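Side-chain contacts in racemase, putative (Roseobacter denitrificans, PDB 3TCS), which belongs to the mandelate racemase/muconate lactonizing enzyme family, binds magnesium and may act as a hydro-lyase or racemase, as relatives do: residues 260-265 against 287-292; 161-166 against 332-337; 38-41 against 47-50; 187-192 against 219-224. All blocks are in the same frame, centred on the assembly; numbering follows the deposited sequence.

Interaction 1 of 4, residues 260-265 against 287-292; sequences CDLPTW and ICRTLR
Leu262, in the first turn of helix 262-270, has its CA 8.0 Å from that of Arg289 in the first turn of helix 287-300, so these two helices on the outside of the TIM barrel meet through long side chains rather than through their backbones. The two helices follow each other in the chain, with the short barrel strand 276-277 between them. Leu262 carries most of the contact. With chi1 at -71°, chi2 of -179° sets CD1 anti to CA, which carries this methyl to two arginines in successive turns of the opposite helix. CD1 lies over one face of the Arg289 guanidinium, 3.8 Å from NH1. The same methyl also touches Arg292, 3.5 Å from NH1 and 3.7 Å from CD, meeting that guanidinium obliquely. The second methyl, CD2, lies against the backbone, 4.0 Å from Arg289 O. Replacing the leucine by alanine is likely to uncover one face of the Arg289 guanidinium and to open a gap beside CD of Arg292. Both arginines have polar partners beyond this contact. Arg292 forms salt bridges to Asp82 and Asp86 of helix 81-91, which tie the barrel to the N-terminal domain, while Arg289 NE is hydrogen-bonded to Leu284 O. The Arg289 chain bends at chi3 (52°), which turns its head back toward the loop that precedes helix 262-270. There NH2 comes edge-on to the peptide carbonyl of Cys260, and its distance to Cys260 O is 2.8 Å.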
loop_
_atom_site.group_PDB
_atom_site.type_symbol
_atom_site.label_atom_id
_atom_site.label_comp_id
_atom_site.label_asym_id
_atom_site.label_seq_id
_atom_site.Cartn_x
_atom_site.Cartn_y
_atom_site.Cartn_z
ATOM N N CYS B 260 -0.538 -7.935 0.653
ATOM C CA CYS B 260 -1.457 -7.702 -0.459
ATOM C C CYS B 260 -0.720 -7.544 -1.785
ATOM O O CYS B 260 -1.345 -7.324 -2.823
ATOM C CB CYS B 260 -2.283 -6.440 -0.197
ATOM S SG CYS B 260 -1.298 -4.918 -0.140
ATOM N N ASP B 261 0.604 -7.663 -1.737
ATOM C CA ASP B 261 1.472 -7.514 -2.905
ATOM C C ASP B 261 1.913 -8.877 -3.441
ATOM O O ASP B 261 2.610 -9.625 -2.753
ATOM C CB ASP B 261 2.697 -6.683 -2.508
ATOM C CG ASP B 261 3.634 -6.422 -3.665
ATOM O OD1 ASP B 261 3.202 -5.784 -4.648
ATOM O OD2 ASP B 261 4.805 -6.849 -3.588
ATOM N N LEU B 262 1.517 -9.188 -4.676
ATOM C CA LEU B 262 1.852 -10.473 -5.282
ATOM C C LEU B 262 3.348 -10.752 -5.424
ATOM O O LEU B 262 3.787 -11.881 -5.219
ATOM C CB LEU B 262 1.136 -10.626 -6.630
ATOM C CG LEU B 262 -0.381 -10.832 -6.500
ATOM C CD1 LEU B 262 -0.994 -10.987 -7.885
ATOM C CD2 LEU B 262 -0.673 -12.074 -5.650
ATOM N N PRO B 263 4.152 -9.744 -5.794
ATOM C CA PRO B 263 5.579 -10.069 -5.899
ATOM C C PRO B 263 6.187 -10.383 -4.526
ATOM O O PRO B 263 7.130 -11.164 -4.423
ATOM C CB PRO B 263 6.183 -8.828 -6.563
ATOM C CG PRO B 263 5.177 -7.739 -6.291
ATOM C CD PRO B 263 3.860 -8.442 -6.416
ATOM N N THR B 264 5.638 -9.788 -3.470
ATOM C CA THR B 264 6.132 -10.056 -2.124
ATOM C C THR B 264 5.711 -11.475 -1.743
ATOM O O THR B 264 6.462 -12.203 -1.091
ATOM C CB THR B 264 5.570 -9.047 -1.104
ATOM O OG1 THR B 264 6.077 -7.743 -1.408
ATOM C CG2 THR B 264 5.983 -9.422 0.308
ATOM N N TRP B 265 4.503 -11.860 -2.149
ATOM C CA TRP B 265 4.013 -13.207 -1.889
ATOM C C TRP B 265 4.944 -14.210 -2.578
ATOM O O TRP B 265 5.317 -15.232 -1.996
ATOM C CB TRP B 265 2.592 -13.379 -2.434
ATOM C CG TRP B 265 1.540 -13.147 -1.406
ATOM C CD1 TRP B 265 0.641 -12.121 -1.363
ATOM C CD2 TRP B 265 1.283 -13.958 -0.255
ATOM N NE1 TRP B 265 -0.160 -12.242 -0.252
ATOM C CE2 TRP B 265 0.213 -13.362 0.446
ATOM C CE3 TRP B 265 1.856 -15.132 0.254
ATOM C CZ2 TRP B 265 -0.299 -13.899 1.632
ATOM C CZ3 TRP B 265 1.348 -15.666 1.436
ATOM C CH2 TRP B 265 0.279 -15.047 2.110
ATOM N N ILE B 287 -10.863 -13.012 -4.790
ATOM C CA ILE B 287 -10.700 -14.432 -5.082
ATOM C C ILE B 287 -9.644 -14.694 -6.159
ATOM O O ILE B 287 -8.742 -15.509 -5.967
ATOM C CB ILE B 287 -12.042 -15.046 -5.541
ATOM C CG1 ILE B 287 -13.039 -15.045 -4.376
ATOM C CG2 ILE B 287 -11.827 -16.457 -6.075
ATOM C CD1 ILE B 287 -12.640 -15.937 -3.216
ATOM N N CYS B 288 -9.758 -14.013 -7.293
ATOM C CA CYS B 288 -8.803 -14.216 -8.379
ATOM C C CYS B 288 -7.361 -14.044 -7.919
ATOM O O CYS B 288 -6.510 -14.890 -8.184
ATOM C CB CYS B 288 -9.090 -13.253 -9.530
ATOM S SG CYS B 288 -10.619 -13.616 -10.394
ATOM N N ARG B 289 -7.085 -12.952 -7.220
ATOM C CA ARG B 289 -5.732 -12.707 -6.753
ATOM C C ARG B 289 -5.326 -13.701 -5.669
ATOM O O ARG B 289 -4.169 -14.113 -5.604
ATOM C CB ARG B 289 -5.607 -11.253 -6.285
ATOM C CG ARG B 289 -5.625 -10.259 -7.467
ATOM C CD ARG B 289 -5.801 -8.824 -7.004
ATOM N NE ARG B 289 -4.836 -8.478 -5.970
ATOM C CZ ARG B 289 -3.596 -8.057 -6.198
ATOM N NH1 ARG B 289 -3.145 -7.909 -7.440
ATOM N NH2 ARG B 289 -2.798 -7.798 -5.170
ATOM N N THR B 290 -6.270 -14.111 -4.827
ATOM C CA THR B 290 -5.947 -15.092 -3.796
ATOM C C THR B 290 -5.588 -16.425 -4.467
ATOM O O THR B 290 -4.680 -17.129 -4.020
ATOM C CB THR B 290 -7.126 -15.303 -2.822
ATOM O OG1 THR B 290 -7.401 -14.072 -2.138
ATOM C CG2 THR B 290 -6.782 -16.375 -1.796
ATOM N N LEU B 291 -6.292 -16.765 -5.544
ATOM C CA LEU B 291 -6.016 -18.006 -6.267
ATOM C C LEU B 291 -4.597 -18.008 -6.850
ATOM O O LEU B 291 -3.993 -19.067 -7.031
ATOM C CB LEU B 291 -7.044 -18.219 -7.380
ATOM C CG LEU B 291 -8.460 -18.554 -6.891
ATOM C CD1 LEU B 291 -9.407 -18.682 -8.079
ATOM C CD2 LEU B 291 -8.427 -19.848 -6.090
ATOM N N ARG B 292 -4.067 -16.826 -7.149
ATOM C CA ARG B 292 -2.706 -16.744 -7.673
ATOM C C ARG B 292 -1.736 -17.136 -6.562
ATOM O O ARG B 292 -0.747 -17.822 -6.808
ATOM C CB ARG B 292 -2.389 -15.333 -8.165
ATOM C CG ARG B 292 -3.233 -14.895 -9.342
ATOM C CD ARG B 292 -2.761 -13.562 -9.887
ATOM N NE ARG B 292 -3.824 -12.873 -10.613
ATOM C CZ ARG B 292 -3.709 -11.648 -11.118
ATOM N NH1 ARG B 292 -2.570 -10.981 -10.980
ATOM N NH2 ARG B 292 -4.738 -11.082 -11.739
#

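Interaction 2 of 4, residues 161-166 against 332-337; sequences QGFTAF and LEFSIE. With DAL (D-alanine), chain L.
Between the strands of the TIM barrel and helix 147-161, Phe163 from the approach to strand 165-169 meets Phe334 of strand 332-335 and Ile336 just after it. Strand 132-139 lies between these two barrel strands and pairs with both, so the contact reaches across it through side chains. Phe163 CZ comes 3.7 Å from Phe334 CD2, and the ring planes are turned 39° from each other with centroids 5.9 Å apart, an oblique meeting of two aromatic groups. The Phe334 ring is placed by chi1 of -166°, which carries CG away from the backbone N. On the neighbouring corner of Phe163, CE2 touches the branch methyl CG2 of Ile336 at 3.9 Å. Leu157 of helix 147-161 packs on both Phe163 and Ile336, adding an outer layer to this buried cluster. Strand alternation sends Glu333 to the other side, into the D-alanine pocket. The modelled approach of its OE2 to the ligand methyl is too short to be trusted, which leaves the ligand geometry here doubtful. With an alanine in this place, Lys167 NZ is likely to lose its salt-bridge partner and the Cys308 N-H its acceptor. In the carboxylate as it stands, OE2 makes the salt bridge with Lys167 NZ and a hydrogen bond with Ser139 OG, while OE1 accepts a hydrogen bond from Cys308 N.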
loop_
_atom_site.group_PDB
_atom_site.type_symbol
_atom_site.label_atom_id
_atom_site.label_comp_id
_atom_site.label_asym_id
_atom_site.label_seq_id
_atom_site.Cartn_x
_atom_site.Cartn_y
_atom_site.Cartn_z
ATOM N N GLN B 161 -20.072 -26.150 21.170
ATOM C CA GLN B 161 -20.006 -26.025 19.711
ATOM C C GLN B 161 -19.265 -27.168 19.011
ATOM O O GLN B 161 -19.434 -27.377 17.808
ATOM C CB GLN B 161 -19.340 -24.697 19.326
ATOM C CG GLN B 161 -20.067 -23.440 19.791
ATOM C CD GLN B 161 -21.457 -23.299 19.197
ATOM O OE1 GLN B 161 -21.669 -23.562 18.009
ATOM N NE2 GLN B 161 -22.409 -22.868 20.017
ATOM N N GLY B 162 -18.430 -27.884 19.755
ATOM C CA GLY B 162 -17.698 -28.999 19.181
ATOM C C GLY B 162 -16.348 -28.669 18.565
ATOM O O GLY B 162 -15.776 -29.501 17.868
ATOM N N PHE B 163 -15.839 -27.463 18.793
ATOM C CA PHE B 163 -14.535 -27.090 18.238
ATOM C C PHE B 163 -13.454 -28.023 18.773
ATOM O O PHE B 163 -13.510 -28.429 19.938
ATOM C CB PHE B 163 -14.155 -25.661 18.639
ATOM C CG PHE B 163 -15.000 -24.595 18.005
ATOM C CD1 PHE B 163 -14.927 -24.349 16.639
ATOM C CD2 PHE B 163 -15.841 -23.811 18.784
ATOM C CE1 PHE B 163 -15.681 -23.328 16.056
ATOM C CE2 PHE B 163 -16.599 -22.790 18.215
ATOM C CZ PHE B 163 -16.517 -22.548 16.847
ATOM N N THR B 164 -12.477 -28.360 17.931
ATOM C CA THR B 164 -11.364 -29.216 18.352
ATOM C C THR B 164 -10.017 -28.566 18.014
ATOM O O THR B 164 -8.974 -29.230 17.992
ATOM C CB THR B 164 -11.424 -30.610 17.691
ATOM O OG1 THR B 164 -11.337 -30.470 16.269
ATOM C CG2 THR B 164 -12.726 -31.321 18.060
ATOM N N ALA B 165 -10.055 -27.263 17.751
ATOM C CA ALA B 165 -8.864 -26.476 17.434
ATOM C C ALA B 165 -9.128 -25.077 17.984
ATOM O O ALA B 165 -10.248 -24.572 17.892
ATOM C CB ALA B 165 -8.630 -26.432 15.918
ATOM N N PHE B 166 -8.100 -24.463 18.567
ATOM C CA PHE B 166 -8.238 -23.147 19.186
ATOM C C PHE B 166 -6.991 -22.290 19.012
ATOM O O PHE B 166 -5.875 -22.790 19.126
ATOM C CB PHE B 166 -8.487 -23.321 20.691
ATOM C CG PHE B 166 -9.636 -24.222 21.011
ATOM C CD1 PHE B 166 -10.895 -23.695 21.264
ATOM C CD2 PHE B 166 -9.479 -25.607 20.977
ATOM C CE1 PHE B 166 -11.992 -24.536 21.470
ATOM C CE2 PHE B 166 -10.567 -26.456 21.181
ATOM C CZ PHE B 166 -11.825 -25.916 21.426
ATOM N N LEU B 332 -10.622 -23.723 9.049
ATOM C CA LEU B 332 -11.095 -22.368 8.782
ATOM C C LEU B 332 -10.957 -21.525 10.049
ATOM O O LEU B 332 -11.401 -21.945 11.116
ATOM C CB LEU B 332 -12.581 -22.413 8.406
ATOM C CG LEU B 332 -13.325 -21.081 8.297
ATOM C CD1 LEU B 332 -13.164 -20.538 6.887
ATOM C CD2 LEU B 332 -14.808 -21.280 8.625
ATOM N N GLU B 333 -10.353 -20.344 9.949
ATOM C CA GLU B 333 -10.254 -19.489 11.125
ATOM C C GLU B 333 -11.681 -19.043 11.441
ATOM O O GLU B 333 -12.409 -18.583 10.556
ATOM C CB GLU B 333 -9.377 -18.266 10.855
ATOM C CG GLU B 333 -9.441 -17.254 11.994
ATOM C CD GLU B 333 -8.338 -16.224 11.959
ATOM O OE1 GLU B 333 -7.871 -15.836 10.864
ATOM O OE2 GLU B 333 -7.941 -15.789 13.052
ATOM N N PHE B 334 -12.097 -19.194 12.691
ATOM C CA PHE B 334 -13.457 -18.812 13.048
ATOM C C PHE B 334 -13.479 -17.963 14.311
ATOM O O PHE B 334 -13.286 -18.470 15.409
ATOM C CB PHE B 334 -14.304 -20.066 13.253
ATOM C CG PHE B 334 -15.782 -19.798 13.288
ATOM C CD1 PHE B 334 -16.498 -19.626 12.107
ATOM C CD2 PHE B 334 -16.451 -19.696 14.502
ATOM C CE1 PHE B 334 -17.867 -19.357 12.136
ATOM C CE2 PHE B 334 -17.821 -19.425 14.543
ATOM C CZ PHE B 334 -18.528 -19.256 13.356
ATOM N N SER B 335 -13.713 -16.666 14.149
ATOM C CA SER B 335 -13.756 -15.766 15.292
ATOM C C SER B 335 -14.872 -16.149 16.253
ATOM O O SER B 335 -16.001 -16.404 15.830
ATOM C CB SER B 335 -13.986 -14.328 14.834
ATOM O OG SER B 335 -14.190 -13.491 15.959
ATOM N N ILE B 336 -14.561 -16.201 17.545
ATOM C CA ILE B 336 -15.584 -16.528 18.531
ATOM C C ILE B 336 -15.891 -15.332 19.436
ATOM O O ILE B 336 -16.507 -15.481 20.487
ATOM C CB ILE B 336 -15.194 -17.783 19.382
ATOM C CG1 ILE B 336 -13.742 -17.711 19.857
ATOM C CG2 ILE B 336 -15.380 -19.051 18.538
ATOM C CD1 ILE B 336 -13.471 -16.664 20.915
ATOM N N GLU B 337 -15.475 -14.141 19.010
ATOM C CA GLU B 337 -15.726 -12.927 19.784
ATOM C C GLU B 337 -17.200 -12.537 19.677
ATOM O O GLU B 337 -17.874 -12.882 18.707
ATOM C CB GLU B 337 -14.853 -11.771 19.274
ATOM C CG GLU B 337 -13.347 -12.012 19.350
ATOM C CD GLU B 337 -12.862 -12.275 20.766
ATOM O OE1 GLU B 337 -13.576 -11.906 21.726
ATOM O OE2 GLU B 337 -11.760 -12.842 20.925
HETATM N N DAL L . -5.140 -14.423 12.361
HETATM C CA DAL L . -5.537 -13.485 13.426
HETATM C CB DAL L . -7.044 -13.269 13.414
HETATM C C DAL L . -4.857 -12.174 13.221
HETATM O O DAL L . -3.670 -12.112 13.216
#

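Interaction 3 of 4, residues 38-41 against 47-50; sequences FVRV and AQGW
Arg40 swings its CG opposite the backbone N (chi1 177°) and then bends at chi3 (66°), so that its chain runs over the indole of Trp50 before the guanidinium turns off beside it. The two residues face each other as a non-hydrogen-bonded antiparallel pair, with both side chains on the same face of the sheet. Arg40 CB stands 3.9 Å from the centroid of the six-membered ring and only 6° off its normal, a CH-pi contact over the middle of the face. Further along, Arg40 CD reaches Trp50 CZ2 at 3.5 Å. Phe38 CB meets the rim of the same indole at CZ3, near the ring plane. The guanidinium in turn has Gln48 NE2 over one face, 3.4 Å from Arg40 NE. Both atoms are donors and do not bond each other: NE is taken up in a salt bridge with Glu29, and NE2 by Thr42 OG1. One water joins the polar ends, accepting from Arg40 NH1 and from Trp50 NE1, each at 3.1 Å, and donating weakly to Gln48 OE1. In the next pair the backbones bond directly, Val41 N to Gly49 O at 2.9 Å and Gly49 N to Val41 O at 3.1 Å. Strand 37-43 continues the sheet on its other edge with strand 25-32, and helix 98-119 packs on Val41. This is a classic antiparallel beta hairpin, here part of the antiparallel sheet in the N-terminal domain that accompanies the barrel in the mandelate racemase family.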
loop_
_atom_site.group_PDB
_atom_site.type_symbol
_atom_site.label_atom_id
_atom_site.label_comp_id
_atom_site.label_asym_id
_atom_site.label_seq_id
_atom_site.Cartn_x
_atom_site.Cartn_y
_atom_site.Cartn_z
ATOM N N PHE B 38 -20.755 -3.395 1.410
ATOM C CA PHE B 38 -21.088 -4.427 0.436
ATOM C C PHE B 38 -21.130 -3.845 -0.967
ATOM O O PHE B 38 -21.399 -2.655 -1.152
ATOM C CB PHE B 38 -22.431 -5.065 0.796
ATOM C CG PHE B 38 -22.419 -5.769 2.123
ATOM C CD1 PHE B 38 -21.717 -6.961 2.284
ATOM C CD2 PHE B 38 -23.065 -5.218 3.222
ATOM C CE1 PHE B 38 -21.655 -7.597 3.522
ATOM C CE2 PHE B 38 -23.010 -5.846 4.474
ATOM C CZ PHE B 38 -22.303 -7.038 4.621
ATOM N N VAL B 39 -20.860 -4.689 -1.953
ATOM C CA VAL B 39 -20.840 -4.257 -3.340
ATOM C C VAL B 39 -21.819 -5.051 -4.186
ATOM O O VAL B 39 -21.911 -6.266 -4.062
ATOM C CB VAL B 39 -19.432 -4.446 -3.950
ATOM C CG1 VAL B 39 -19.404 -3.928 -5.388
ATOM C CG2 VAL B 39 -18.391 -3.734 -3.090
ATOM N N ARG B 40 -22.560 -4.363 -5.045
ATOM C CA ARG B 40 -23.472 -5.054 -5.937
ATOM C C ARG B 40 -23.067 -4.684 -7.352
ATOM O O ARG B 40 -22.910 -3.504 -7.666
ATOM C CB ARG B 40 -24.931 -4.639 -5.694
ATOM C CG ARG B 40 -25.897 -5.307 -6.671
ATOM C CD ARG B 40 -27.363 -5.073 -6.300
ATOM N NE ARG B 40 -27.744 -3.669 -6.407
ATOM C CZ ARG B 40 -28.913 -3.183 -6.000
ATOM N NH1 ARG B 40 -29.815 -3.992 -5.461
ATOM N NH2 ARG B 40 -29.179 -1.889 -6.126
ATOM N N VAL B 41 -22.860 -5.685 -8.201
ATOM C CA VAL B 41 -22.504 -5.414 -9.586
ATOM C C VAL B 41 -23.670 -5.834 -10.464
ATOM O O VAL B 41 -24.397 -6.773 -10.135
ATOM C CB VAL B 41 -21.229 -6.170 -10.033
ATOM C CG1 VAL B 41 -20.022 -5.672 -9.229
ATOM C CG2 VAL B 41 -21.413 -7.674 -9.866
ATOM N N ALA B 47 -28.247 -8.948 -14.772
ATOM C CA ALA B 47 -27.869 -9.898 -13.727
ATOM C C ALA B 47 -27.072 -9.182 -12.641
ATOM O O ALA B 47 -26.304 -8.263 -12.929
ATOM C CB ALA B 47 -27.044 -11.030 -14.322
ATOM N N GLN B 48 -27.245 -9.604 -11.393
ATOM C CA GLN B 48 -26.535 -8.965 -10.290
ATOM C C GLN B 48 -25.841 -9.937 -9.347
ATOM O O GLN B 48 -26.258 -11.085 -9.191
ATOM C CB GLN B 48 -27.498 -8.087 -9.490
ATOM C CG GLN B 48 -28.116 -6.953 -10.307
ATOM C CD GLN B 48 -29.070 -6.106 -9.496
ATOM O OE1 GLN B 48 -30.011 -6.620 -8.895
ATOM N NE2 GLN B 48 -28.837 -4.798 -9.478
ATOM N N GLY B 49 -24.769 -9.454 -8.725
ATOM C CA GLY B 49 -24.014 -10.255 -7.779
ATOM C C GLY B 49 -23.616 -9.380 -6.606
ATOM O O GLY B 49 -23.445 -8.172 -6.765
ATOM N N TRP B 50 -23.470 -9.987 -5.433
ATOM C CA TRP B 50 -23.101 -9.263 -4.222
ATOM C C TRP B 50 -21.755 -9.695 -3.655
ATOM O O TRP B 50 -21.472 -10.884 -3.536
ATOM C CB TRP B 50 -24.163 -9.461 -3.139
ATOM C CG TRP B 50 -25.405 -8.650 -3.341
ATOM C CD1 TRP B 50 -26.493 -8.978 -4.101
ATOM C CD2 TRP B 50 -25.681 -7.366 -2.772
ATOM N NE1 TRP B 50 -27.434 -7.973 -4.034
ATOM C CE2 TRP B 50 -26.960 -6.973 -3.226
ATOM C CE3 TRP B 50 -24.971 -6.507 -1.921
ATOM C CZ2 TRP B 50 -27.547 -5.755 -2.856
ATOM C CZ3 TRP B 50 -25.553 -5.294 -1.552
ATOM C CH2 TRP B 50 -26.831 -4.932 -2.019
HETATM O O HOH W 1 -30.032 -7.051 -5.421
#

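Interaction 4 of 4, residues 187-192 against 219-224; sequences EIIPTM and GHMLQD
Met221 is the first residue along 219-224 to meet the neighbouring helix, and it does so near its backbone: its CB touches Ile189 CD1 at 3.8 Å, while the thioether end lies a little farther, CE 4.2 Å from Ile189 CD1. Its carbonyl oxygen also lies alongside the isoleucine, 3.8 Å from the branch methyl Ile189 CG2, and that oxygen is hydrogen-bonded to ND1 of His225. Leu222 follows and makes the closer approach. Its methyl CD2 reaches Ile189 CD1 at 3.5 Å and Ile189 CG1 at 3.8 Å, the two side chains crossing at about a right angle. Leu222 is wedged deeper as well, against Ile204 of the barrel strand 201-205 and against Phe227, so it joins the helix contact to the layer between helices and strands. All of this is made by one side chain, Ile189. It is stretched out by chi2 of 178°, which sets CD1 anti to CA and carries it toward Met221 and Leu222. The helix that bears it is kinked at the next residue, Pro190, which has no N-H to give to the preceding turn. Just past the kink Thr191 grips Glu187 O twice, with its backbone N and with OG1 at 2.8 Å, the hydroxyl standing 45° out of the carbonyl plane. Helix 184-196 follows strand 165-169 and helix 212-224 follows strand 201-205, two successive beta-alpha units, and their apolar side-by-side contact is that of neighbouring outer helices in a TIM barrel.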
loop_
_atom_site.group_PDB
_atom_site.type_symbol
_atom_site.label_atom_id
_atom_site.label_comp_id
_atom_site.label_asym_id
_atom_site.label_seq_id
_atom_site.Cartn_x
_atom_site.Cartn_y
_atom_site.Cartn_z
ATOM N N GLU B 187 2.246 -17.941 30.766
ATOM C CA GLU B 187 1.110 -18.550 31.449
ATOM C C GLU B 187 0.054 -19.125 30.510
ATOM O O GLU B 187 -0.460 -20.218 30.739
ATOM C CB GLU B 187 0.440 -17.533 32.383
ATOM C CG GLU B 187 -0.908 -18.003 32.919
ATOM C CD GLU B 187 -1.557 -17.005 33.858
ATOM O OE1 GLU B 187 -1.315 -15.788 33.708
ATOM O OE2 GLU B 187 -2.328 -17.437 34.737
ATOM N N ILE B 188 -0.260 -18.398 29.445
ATOM C CA ILE B 188 -1.302 -18.845 28.531
ATOM C C ILE B 188 -1.005 -20.160 27.810
ATOM O O ILE B 188 -1.920 -20.940 27.547
ATOM C CB ILE B 188 -1.638 -17.724 27.499
ATOM C CG1 ILE B 188 -3.056 -17.920 26.962
ATOM C CG2 ILE B 188 -0.625 -17.724 26.366
ATOM C CD1 ILE B 188 -3.567 -16.739 26.141
ATOM N N ILE B 189 0.263 -20.427 27.512
ATOM C CA ILE B 189 0.614 -21.653 26.803
ATOM C C ILE B 189 0.239 -22.917 27.581
ATOM O O ILE B 189 -0.537 -23.734 27.090
ATOM C CB ILE B 189 2.111 -21.647 26.413
ATOM C CG1 ILE B 189 2.351 -20.522 25.397
ATOM C CG2 ILE B 189 2.517 -22.994 25.840
ATOM C CD1 ILE B 189 3.793 -20.362 24.966
ATOM N N PRO B 190 0.779 -23.103 28.800
ATOM C CA PRO B 190 0.406 -24.309 29.543
ATOM C C PRO B 190 -1.068 -24.303 29.953
ATOM O O PRO B 190 -1.697 -25.355 30.013
ATOM C CB PRO B 190 1.344 -24.285 30.755
ATOM C CG PRO B 190 1.644 -22.824 30.939
ATOM C CD PRO B 190 1.825 -22.348 29.514
ATOM N N THR B 191 -1.617 -23.121 30.225
ATOM C CA THR B 191 -3.020 -23.015 30.627
ATOM C C THR B 191 -3.966 -23.569 29.567
ATOM O O THR B 191 -4.921 -24.275 29.888
ATOM C CB THR B 191 -3.420 -21.547 30.937
ATOM O OG1 THR B 191 -2.722 -21.097 32.104
ATOM C CG2 THR B 191 -4.919 -21.437 31.193
ATOM N N MET B 192 -3.717 -23.247 28.303
ATOM C CA MET B 192 -4.579 -23.754 27.237
ATOM C C MET B 192 -4.490 -25.278 27.119
ATOM O O MET B 192 -5.507 -25.959 26.983
ATOM C CB MET B 192 -4.217 -23.100 25.902
ATOM C CG MET B 192 -4.667 -21.647 25.791
ATOM S SD MET B 192 -6.452 -21.477 26.040
ATOM C CE MET B 192 -7.031 -22.343 24.578
ATOM N N GLY B 219 8.852 -20.210 20.839
ATOM C CA GLY B 219 8.605 -21.397 20.036
ATOM C C GLY B 219 8.880 -22.674 20.810
ATOM O O GLY B 219 8.157 -23.664 20.691
ATOM N N HIS B 220 9.938 -22.657 21.610
ATOM C CA HIS B 220 10.292 -23.822 22.413
ATOM C C HIS B 220 9.206 -24.119 23.447
ATOM O O HIS B 220 8.899 -25.277 23.716
ATOM C CB HIS B 220 11.646 -23.588 23.083
ATOM C CG HIS B 220 12.794 -23.608 22.121
ATOM N ND1 HIS B 220 14.017 -23.037 22.401
ATOM C CD2 HIS B 220 12.904 -24.141 20.880
ATOM C CE1 HIS B 220 14.830 -23.217 21.375
ATOM N NE2 HIS B 220 14.180 -23.885 20.439
ATOM N N MET B 221 8.616 -23.074 24.018
ATOM C CA MET B 221 7.549 -23.273 24.994
ATOM C C MET B 221 6.340 -23.892 24.306
ATOM O O MET B 221 5.682 -24.770 24.859
ATOM C CB MET B 221 7.132 -21.947 25.631
ATOM C CG MET B 221 8.239 -21.230 26.373
ATOM S SD MET B 221 7.574 -19.856 27.340
ATOM C CE MET B 221 7.457 -18.583 26.109
ATOM N N LEU B 222 6.043 -23.421 23.097
ATOM C CA LEU B 222 4.910 -23.942 22.338
ATOM C C LEU B 222 5.133 -25.421 22.028
ATOM O O LEU B 222 4.241 -26.248 22.220
ATOM C CB LEU B 222 4.735 -23.147 21.036
ATOM C CG LEU B 222 4.349 -21.672 21.211
ATOM C CD1 LEU B 222 4.460 -20.943 19.875
ATOM C CD2 LEU B 222 2.932 -21.573 21.774
ATOM N N GLN B 223 6.326 -25.758 21.551
ATOM C CA GLN B 223 6.633 -27.150 21.242
ATOM C C GLN B 223 6.555 -28.012 22.505
ATOM O O GLN B 223 6.112 -29.158 22.447
ATOM C CB GLN B 223 8.025 -27.260 20.615
ATOM C CG GLN B 223 8.175 -26.442 19.343
ATOM C CD GLN B 223 9.554 -26.548 18.732
ATOM O OE1 GLN B 223 10.522 -26.923 19.405
ATOM N NE2 GLN B 223 9.659 -26.203 17.458
ATOM N N ASP B 224 6.971 -27.458 23.643
ATOM C CA ASP B 224 6.935 -28.195 24.912
ATOM C C ASP B 224 5.513 -28.541 25.349
ATOM O O ASP B 224 5.319 -29.407 26.201
ATOM C CB ASP B 224 7.596 -27.399 26.045
ATOM C CG ASP B 224 9.093 -27.249 25.873
ATOM O OD1 ASP B 224 9.703 -28.041 25.124
ATOM O OD2 ASP B 224 9.664 -26.337 26.508
#

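Overall arrangement
Three of the contacts belong to the barrel and one, interaction 3, to the N-terminal domain. Interactions 2 and 4 are neighbours, centres 19 Å apart, and touch where Phe166 CB meets Met192 CE at 4.3 Å, strand against the helix that follows it. Interaction 1 lies on the opposite side of the chain's centre from interaction 2, 26 Å between centres. Interactions 3 and 4 are the farthest apart, about 45 Å between centres. Around the D-alanine pocket, interaction 2 supplies Glu333 itself, the Cys260 side chain of interaction 1 is about 10 Å from that of the magnesium ligand Glu257, and the Leu222 side chain of interaction 4 is about 14 Å from D-alanine.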